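Local coordinates for protein trehalose operon transcriptional repressor (Bacillus subtilis, PDB 2OGG) that represses the trePA operon and binds trehalose-6-phosphate, this chain being its effector-binding domain, at residues V51-D56 with D101-L106; D108-D113 with R136-K141. All blocks are in the same frame, centred on the assembly; numbering follows the deposited sequence.

Contact 1 (V51-D56 with D101-L106)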
ATOM      1  N   VAL A  51       5.164  27.528  -8.141  1.00 42.98           N
ATOM      2  CA  VAL A  51       4.746  27.160  -6.809  1.00 40.68           C
ATOM      3  C   VAL A  51       5.336  25.885  -6.235  1.00 42.05           C
ATOM      4  O   VAL A  51       5.199  25.641  -5.040  1.00 45.63           O
ATOM      5  CB  VAL A  51       3.237  27.169  -6.688  1.00 38.08           C
ATOM      6  CG1 VAL A  51       2.713  28.538  -7.037  1.00 35.27           C
ATOM      7  CG2 VAL A  51       2.649  26.145  -7.617  1.00 38.17           C
ATOM      8  N   ILE A  52       5.892  25.028  -7.096  1.00 42.05           N
ATOM      9  CA  ILE A  52       6.560  23.820  -6.651  1.00 38.58           C
ATOM     10  C   ILE A  52       7.995  23.805  -7.158  1.00 41.34           C
ATOM     11  O   ILE A  52       8.260  24.147  -8.315  1.00 43.86           O
ATOM     12  CB  ILE A  52       5.836  22.546  -7.140  1.00 40.60           C
ATOM     13  CG1 ILE A  52       4.433  22.480  -6.542  1.00 42.18           C
ATOM     14  CG2 ILE A  52       6.608  21.287  -6.694  1.00 36.90           C
ATOM     15  CD1 ILE A  52       3.375  22.020  -7.520  1.00 44.46           C
ATOM     16  N   LEU A  53       8.921  23.359  -6.323  1.00 39.15           N
ATOM     17  CA  LEU A  53      10.286  23.199  -6.795  1.00 38.15           C
ATOM     18  C   LEU A  53      10.660  21.740  -6.698  1.00 37.88           C
ATOM     19  O   LEU A  53      10.477  21.132  -5.648  1.00 43.30           O
ATOM     20  CB  LEU A  53      11.255  24.065  -6.004  1.00 34.60           C
ATOM     21  CG  LEU A  53      12.643  23.967  -6.620  1.00 39.50           C
ATOM     22  CD1 LEU A  53      12.721  24.855  -7.851  1.00 32.23           C
ATOM     23  CD2 LEU A  53      13.773  24.232  -5.606  1.00 33.99           C
ATOM     24  N   ASP A  54      10.938  21.124  -7.845  1.00 40.66           N
ATOM     25  CA  ASP A  54      11.204  19.684  -7.903  1.00 39.74           C
ATOM     26  C   ASP A  54      12.690  19.421  -8.119  1.00 39.43           C
ATOM     27  O   ASP A  54      13.273  19.890  -9.095  1.00 42.68           O
ATOM     28  CB  ASP A  54      10.408  19.055  -9.036  1.00 38.14           C
ATOM     29  CG  ASP A  54       8.962  18.767  -8.644  1.00 55.63           C
ATOM     30  OD1 ASP A  54       8.750  18.306  -7.497  1.00 63.53           O
ATOM     31  OD2 ASP A  54       8.045  18.901  -9.506  1.00 59.81           O
ATOM     32  N   LYS A  55      13.328  18.772  -7.160  1.00 37.15           N
ATOM     33  CA  LYS A  55      14.744  18.395  -7.318  1.00 38.40           C
ATOM     34  C   LYS A  55      14.911  16.882  -7.463  1.00 39.56           C
ATOM     35  O   LYS A  55      14.396  16.123  -6.644  1.00 43.25           O
ATOM     36  CB  LYS A  55      15.549  18.941  -6.139  1.00 36.12           C
ATOM     37  CG  LYS A  55      15.425  20.462  -6.022  1.00 38.19           C
ATOM     38  CD  LYS A  55      15.813  21.013  -4.653  1.00 34.76           C
ATOM     39  CE  LYS A  55      17.323  20.949  -4.459  1.00 51.64           C
ATOM     40  NZ  LYS A  55      17.794  21.787  -3.334  1.00 48.89           N
ATOM     41  N   ASP A  56      15.371  16.426  -8.619  1.00 40.09           N
ATOM     42  CA  ASP A  56      15.649  15.001  -8.768  1.00 40.33           C
ATOM     43  C   ASP A  56      17.151  14.762  -8.829  1.00 40.46           C
ATOM     44  O   ASP A  56      17.817  15.414  -9.625  1.00 42.35           O
ATOM     45  CB  ASP A  56      14.979  14.431 -10.026  1.00 37.17           C
ATOM     46  CG  ASP A  56      13.498  14.088  -9.810  1.00 57.19           C
ATOM     47  OD1 ASP A  56      13.251  12.963  -9.319  1.00 65.38           O
ATOM     48  OD2 ASP A  56      12.584  14.900 -10.177  1.00 43.25           O
ATOM     49  N   ASP A 101      16.814  30.216   0.530  1.00 37.22           N
ATOM     50  CA  ASP A 101      17.092  31.222  -0.497  1.00 38.12           C
ATOM     51  C   ASP A 101      16.758  30.696  -1.903  1.00 38.32           C
ATOM     52  O   ASP A 101      16.038  31.341  -2.660  1.00 38.02           O
ATOM     53  CB  ASP A 101      18.531  31.738  -0.407  1.00 36.18           C
ATOM     54  CG  ASP A 101      18.903  32.172   1.000  1.00 39.75           C
ATOM     55  OD1 ASP A 101      18.751  31.342   1.917  1.00 41.01           O
ATOM     56  OD2 ASP A 101      19.318  33.340   1.205  1.00 33.23           O
ATOM     57  N   GLU A 102      17.089  29.440  -2.163  1.00 38.87           N
ATOM     58  CA  GLU A 102      16.786  28.854  -3.455  1.00 40.34           C
ATOM     59  C   GLU A 102      15.283  28.896  -3.772  1.00 41.46           C
ATOM     60  O   GLU A 102      14.874  29.224  -4.894  1.00 41.75           O
ATOM     61  CB  GLU A 102      17.320  27.432  -3.515  1.00 39.66           C
ATOM     62  CG  GLU A 102      17.088  26.762  -4.844  1.00 41.01           C
ATOM     63  CD  GLU A 102      17.446  25.300  -4.789  1.00 41.17           C
ATOM     64  OE1 GLU A 102      16.951  24.623  -3.859  1.00 46.88           O
ATOM     65  OE2 GLU A 102      18.303  24.863  -5.597  1.00 35.81           O
ATOM     66  N   ASP A 103      14.472  28.622  -2.755  1.00 41.76           N
ATOM     67  CA  ASP A 103      13.009  28.725  -2.842  1.00 43.56           C
ATOM     68  C   ASP A 103      12.505  30.141  -3.225  1.00 43.45           C
ATOM     69  O   ASP A 103      11.492  30.291  -3.902  1.00 47.77           O
ATOM     70  CB  ASP A 103      12.367  28.290  -1.506  1.00 43.76           C
ATOM     71  CG  ASP A 103      12.488  26.776  -1.243  1.00 47.69           C
ATOM     72  OD1 ASP A 103      12.857  26.030  -2.178  1.00 46.49           O
ATOM     73  OD2 ASP A 103      12.189  26.333  -0.105  1.00 46.54           O
ATOM     74  N   ARG A 104      13.152  31.182  -2.737  1.00 37.53           N
ATOM     75  CA  ARG A 104      12.628  32.515  -2.968  1.00 37.65           C
ATOM     76  C   ARG A 104      13.063  33.094  -4.306  1.00 38.44           C
ATOM     77  O   ARG A 104      12.351  33.902  -4.906  1.00 36.43           O
ATOM     78  CB  ARG A 104      12.999  33.436  -1.815  1.00 35.16           C
ATOM     79  CG  ARG A 104      12.514  32.913  -0.485  1.00 34.04           C
ATOM     80  CD  ARG A 104      12.789  33.891   0.633  1.00 30.62           C
ATOM     81  NE  ARG A 104      11.540  34.214   1.313  1.00 29.08           N
ATOM     82  CZ  ARG A 104      11.115  33.644   2.436  1.00 27.01           C
ATOM     83  NH1 ARG A 104      11.910  32.816   3.111  1.00 35.99           N
ATOM     84  NH2 ARG A 104       9.916  33.962   2.917  1.00 12.06           N
ATOM     85  N   GLU A 105      14.207  32.637  -4.804  1.00 40.03           N
ATOM     86  CA  GLU A 105      14.670  33.057  -6.120  1.00 39.64           C
ATOM     87  C   GLU A 105      13.763  32.475  -7.182  1.00 40.23           C
ATOM     88  O   GLU A 105      13.346  33.174  -8.094  1.00 40.43           O
ATOM     89  CB  GLU A 105      16.077  32.547  -6.386  1.00 38.52           C
ATOM     90  CG  GLU A 105      17.173  33.385  -5.825  1.00 47.38           C
ATOM     91  CD  GLU A 105      18.458  33.107  -6.547  1.00 59.39           C
ATOM     92  OE1 GLU A 105      18.486  32.097  -7.293  1.00 57.10           O
ATOM     93  OE2 GLU A 105      19.371  33.965  -6.491  1.00 63.48           O
ATOM     94  N   LEU A 106      13.412  31.203  -7.023  1.00 39.55           N
ATOM     95  CA  LEU A 106      12.775  30.474  -8.098  1.00 39.37           C
ATOM     96  C   LEU A 106      11.249  30.410  -8.032  1.00 40.07           C
ATOM     97  O   LEU A 106      10.604  30.145  -9.042  1.00 43.58           O
ATOM     98  CB  LEU A 106      13.391  29.066  -8.237  1.00 40.19           C
ATOM     99  CG  LEU A 106      14.924  28.983  -8.305  1.00 35.20           C
ATOM    100  CD1 LEU A 106      15.404  27.569  -8.531  1.00 30.65           C
ATOM    101  CD2 LEU A 106      15.502  29.906  -9.372  1.00 22.92           C
TER
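Strand 49-59 crosses helix 101-106 with segment axes 9.5 Å apart at closest and chain directions 124° from one another; Leu53 and Asp103 bring their CA atoms nearest, at 7.3 Å. Leu53 points toward the helix and touches it with both methyls. CG anti to the backbone N (chi1 -174°) carries the fork to the helix, where its branches meet different residues: Leu53 CD1 meets Leu106 CD1 at 3.9 Å, methyl against methyl, while Leu53 CD2 lies 3.6 Å from Glu102 OE1 and a little farther from Asp103 OD1. Two residues on from Leu53, Lys55 meets Glu102 of the helix, the two side chains coming from opposite directions. Lys55 NZ makes a salt bridge of 3.0 Å to Glu102 OE1, on the syn side of that oxygen. The glutamate runs out extended to get there; the lysine turns at its third torsion (chi3 73°), and Lys55 CE lies 3.7 Å from Glu102 OE1. This ion pair therefore borders the leucine contact, with OE1 touching both an ammonium and a methyl. Asp103 brushes Leu53 with OD1 but commits OD2 to a salt bridge with Arg136. In the UTRA fold, the helix follows strand 87-98, an outermost strand of the antiparallel sheet in this chain, and lies over its middle strands: Arg136 sits on neighbouring strand 129-138, and on the other flank strand 37-46 gives Ile41, which touches both Lys55 and Glu102.

Contact 2 (D108-D113 with R136-K141)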
ATOM      1  N   ASP A 108       7.287  31.995  -6.718  1.00 35.49           N
ATOM      2  CA  ASP A 108       6.533  33.149  -6.263  1.00 33.89           C
ATOM      3  C   ASP A 108       5.987  32.844  -4.864  1.00 34.63           C
ATOM      4  O   ASP A 108       4.926  32.241  -4.719  1.00 36.79           O
ATOM      5  CB  ASP A 108       5.391  33.447  -7.242  1.00 34.75           C
ATOM      6  CG  ASP A 108       5.841  33.427  -8.704  1.00 38.33           C
ATOM      7  OD1 ASP A 108       6.882  34.037  -9.023  1.00 43.28           O
ATOM      8  OD2 ASP A 108       5.118  32.859  -9.551  1.00 40.94           O
ATOM      9  N   LEU A 109       6.718  33.243  -3.828  1.00 36.27           N
ATOM     10  CA  LEU A 109       6.341  32.866  -2.469  1.00 36.54           C
ATOM     11  C   LEU A 109       5.470  33.849  -1.700  1.00 38.17           C
ATOM     12  O   LEU A 109       5.079  33.571  -0.565  1.00 40.30           O
ATOM     13  CB  LEU A 109       7.557  32.428  -1.657  1.00 35.53           C
ATOM     14  CG  LEU A 109       8.152  31.104  -2.155  1.00 37.94           C
ATOM     15  CD1 LEU A 109       9.482  30.821  -1.509  1.00 42.68           C
ATOM     16  CD2 LEU A 109       7.203  29.905  -1.938  1.00 42.64           C
ATOM     17  N   ARG A 110       5.016  34.902  -2.373  1.00 39.97           N
ATOM     18  CA  ARG A 110       4.121  35.881  -1.742  1.00 39.96           C
ATOM     19  C   ARG A 110       4.568  36.210  -0.315  1.00 38.80           C
ATOM     20  O   ARG A 110       5.738  36.507  -0.064  1.00 36.69           O
ATOM     21  CB  ARG A 110       2.695  35.326  -1.666  1.00 40.37           C
ATOM     22  CG  ARG A 110       2.010  35.017  -2.990  1.00 43.34           C
ATOM     23  CD  ARG A 110       0.604  34.478  -2.701  1.00 47.50           C
ATOM     24  NE  ARG A 110      -0.177  34.176  -3.899  1.00 45.15           N
ATOM     25  CZ  ARG A 110      -1.248  34.862  -4.287  1.00 44.78           C
ATOM     26  NH1 ARG A 110      -1.648  35.927  -3.600  1.00 43.66           N
ATOM     27  NH2 ARG A 110      -1.916  34.488  -5.369  1.00 41.78           N
ATOM     28  N   GLY A 111       3.610  36.163   0.610  1.00 38.12           N
ATOM     29  CA  GLY A 111       3.894  36.268   2.036  1.00 38.39           C
ATOM     30  C   GLY A 111       3.889  34.891   2.679  1.00 38.84           C
ATOM     31  O   GLY A 111       3.117  34.630   3.595  1.00 39.01           O
ATOM     32  N   TYR A 112       4.611  33.958   2.069  1.00 39.60           N
ATOM     33  CA  TYR A 112       4.753  32.618   2.625  1.00 41.50           C
ATOM     34  C   TYR A 112       6.119  32.386   3.280  1.00 39.85           C
ATOM     35  O   TYR A 112       7.116  32.943   2.841  1.00 40.88           O
ATOM     36  CB  TYR A 112       4.449  31.571   1.559  1.00 42.66           C
ATOM     37  CG  TYR A 112       2.971  31.256   1.447  1.00 48.77           C
ATOM     38  CD1 TYR A 112       2.314  30.569   2.471  1.00 57.79           C
ATOM     39  CD2 TYR A 112       2.222  31.675   0.345  1.00 46.50           C
ATOM     40  CE1 TYR A 112       0.964  30.256   2.378  1.00 60.06           C
ATOM     41  CE2 TYR A 112       0.871  31.361   0.236  1.00 52.70           C
ATOM     42  CZ  TYR A 112       0.246  30.651   1.261  1.00 59.52           C
ATOM     43  OH  TYR A 112      -1.094  30.334   1.183  1.00 50.79           O
ATOM     44  N   ASP A 113       6.125  31.718   4.431  1.00 39.68           N
ATOM     45  CA  ASP A 113       7.356  31.502   5.194  1.00 38.91           C
ATOM     46  C   ASP A 113       7.798  30.037   5.204  1.00 38.94           C
ATOM     47  O   ASP A 113       8.936  29.754   5.581  1.00 38.66           O
ATOM     48  CB  ASP A 113       7.181  31.973   6.637  1.00 39.32           C
ATOM     49  CG  ASP A 113       7.180  33.492   6.767  1.00 47.12           C
ATOM     50  OD1 ASP A 113       8.045  34.145   6.138  1.00 43.71           O
ATOM     51  OD2 ASP A 113       6.382  34.017   7.581  1.00 39.27           O
ATOM     52  N   ARG A 136       9.264  20.483  -3.276  1.00 40.44           N
ATOM     53  CA  ARG A 136       8.942  21.539  -2.313  1.00 37.65           C
ATOM     54  C   ARG A 136       7.722  22.344  -2.760  1.00 39.42           C
ATOM     55  O   ARG A 136       7.756  22.995  -3.821  1.00 38.32           O
ATOM     56  CB  ARG A 136      10.156  22.454  -2.142  1.00 34.57           C
ATOM     57  CG  ARG A 136      11.438  21.669  -1.925  1.00 41.99           C
ATOM     58  CD  ARG A 136      12.656  22.565  -1.710  1.00 38.97           C
ATOM     59  NE  ARG A 136      12.546  23.390  -0.512  1.00 40.45           N
ATOM     60  CZ  ARG A 136      12.982  23.033   0.695  1.00 41.95           C
ATOM     61  NH1 ARG A 136      13.522  21.832   0.873  1.00 36.39           N
ATOM     62  NH2 ARG A 136      12.871  23.874   1.727  1.00 34.98           N
ATOM     63  N   HIS A 137       6.645  22.283  -1.969  1.00 37.73           N
ATOM     64  CA  HIS A 137       5.415  22.996  -2.289  1.00 37.83           C
ATOM     65  C   HIS A 137       5.170  24.182  -1.398  1.00 41.94           C
ATOM     66  O   HIS A 137       5.238  24.067  -0.182  1.00 48.57           O
ATOM     67  CB  HIS A 137       4.222  22.077  -2.108  1.00 40.09           C
ATOM     68  CG  HIS A 137       4.286  20.835  -2.933  1.00 40.90           C
ATOM     69  ND1 HIS A 137       5.131  19.788  -2.634  1.00 40.28           N
ATOM     70  CD2 HIS A 137       3.574  20.447  -4.019  1.00 43.83           C
ATOM     71  CE1 HIS A 137       4.956  18.817  -3.515  1.00 43.12           C
ATOM     72  NE2 HIS A 137       3.998  19.182  -4.349  1.00 44.56           N
ATOM     73  N   ARG A 138       4.687  25.264  -1.994  1.00 41.39           N
ATOM     74  CA  ARG A 138       4.024  26.312  -1.256  1.00 35.89           C
ATOM     75  C   ARG A 138       2.778  25.745  -0.552  1.00 40.19           C
ATOM     76  O   ARG A 138       2.047  24.925  -1.114  1.00 42.24           O
ATOM     77  CB  ARG A 138       3.610  27.391  -2.232  1.00 38.31           C
ATOM     78  CG  ARG A 138       3.533  28.783  -1.616  1.00 28.44           C
ATOM     79  CD  ARG A 138       3.346  29.788  -2.725  1.00 31.74           C
ATOM     80  NE  ARG A 138       1.973  29.810  -3.232  1.00 27.94           N
ATOM     81  CZ  ARG A 138       1.507  30.724  -4.083  1.00 33.88           C
ATOM     82  NH1 ARG A 138       2.308  31.688  -4.543  1.00 36.49           N
ATOM     83  NH2 ARG A 138       0.258  30.642  -4.518  1.00 30.26           N
ATOM     84  N   LEU A 139       2.506  26.215   0.658  1.00 41.57           N
ATOM     85  CA  LEU A 139       1.526  25.554   1.514  1.00 42.73           C
ATOM     86  C   LEU A 139       0.163  25.354   0.875  1.00 43.72           C
ATOM     87  O   LEU A 139      -0.460  24.316   1.054  1.00 42.89           O
ATOM     88  CB  LEU A 139       1.378  26.287   2.844  1.00 43.80           C
ATOM     89  CG  LEU A 139       2.520  25.989   3.804  1.00 43.32           C
ATOM     90  CD1 LEU A 139       3.776  26.573   3.238  1.00 57.10           C
ATOM     91  CD2 LEU A 139       2.231  26.577   5.175  1.00 36.14           C
ATOM     92  N   ASP A 140      -0.362  26.393   0.239  1.00 46.28           N
ATOM     93  CA  ASP A 140      -1.681  26.299  -0.384  1.00 46.14           C
ATOM     94  C   ASP A 140      -1.741  25.351  -1.590  1.00 44.81           C
ATOM     95  O   ASP A 140      -2.794  25.172  -2.170  1.00 46.72           O
ATOM     96  CB  ASP A 140      -2.189  27.689  -0.789  1.00 45.19           C
ATOM     97  CG  ASP A 140      -1.350  28.322  -1.895  1.00 52.22           C
ATOM     98  OD1 ASP A 140      -0.102  28.232  -1.838  1.00 54.32           O
ATOM     99  OD2 ASP A 140      -1.945  28.885  -2.842  1.00 55.31           O
ATOM    100  N   LYS A 141      -0.596  24.861  -2.052  1.00 46.84           N
ATOM    101  CA  LYS A 141      -0.546  24.080  -3.295  1.00 47.06           C
ATOM    102  C   LYS A 141      -0.110  22.647  -3.023  1.00 47.33           C
ATOM    103  O   LYS A 141       0.675  22.065  -3.772  1.00 48.20           O
ATOM    104  CB  LYS A 141       0.411  24.729  -4.303  1.00 45.31           C
ATOM    105  CG  LYS A 141      -0.075  26.066  -4.851  1.00 48.77           C
ATOM    106  CD  LYS A 141      -1.403  25.908  -5.566  1.00 57.03           C
ATOM    107  CE  LYS A 141      -2.000  27.256  -5.902  1.00 61.39           C
ATOM    108  NZ  LYS A 141      -3.036  27.114  -6.945  1.00 65.97           N
TER
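The guanidinium of Arg138 carries Tyr112 CE2 and Arg110 CD over the same face, and meets the carbonyl oxygen of Asp108 at its edge. Over one face of the Tyr112 ring lies Arg138 CG, a CH-pi contact 4.2 Å from the centroid, and the ring and guanidinium planes are only 24° apart. In this UTRA domain the arrangement ties the loop leading into strand 114-124 to the end region of strand 129-138. Arg138 crosses Tyr112 at about a right angle, its CG anti to the backbone N, while Leu109 slides past alongside; a bend at the third torsion then turns the head to the loop backbone. Asp140 takes the head side-on: NE binds OD1 and NH2 binds OD2, while Glu49 gives NH2 a second salt bridge. These two carboxylates would probably offset the nearby charge of Arg110, whose NE is 3.6 Å from Arg138 NH1. Tyr112 also touches the turn at 139-140: CE1 packs on Leu139 CB at 4.0 Å and OH lies 3.5 Å from Asp140 CB. Leu139 also packs against His114 of a second subunit. Arg138 NH1 donates to Asp108 O at 2.7 Å, nearly straight on to the carbonyl (C=O...N 162°), with the N-H itself bent to 145°.

In the fold
Both contacts sit on the same antiparallel sheet, where strands 49-59 and 129-138 are neighbours; the centres of the two contacts are about 10 Å apart. Both are partly buried. Contact 1, nearer the middle of the chain and without an exposed touching residue, lays a helix on a strand through leucine methyls, with one ion pair at its margin. Contact 2, centred about 17 Å from the chain centre, includes exposed Arg110 and Asp140, depends on one buried arginine and, through Leu139, reaches another subunit. The Asp103–Arg136 salt bridge joins the two; Leu53 O and Arg136 N, 2.7 Å apart, probably share a hydrogen bond, and Leu109 CD1, from the loop after the helix, packs against Asp103 O.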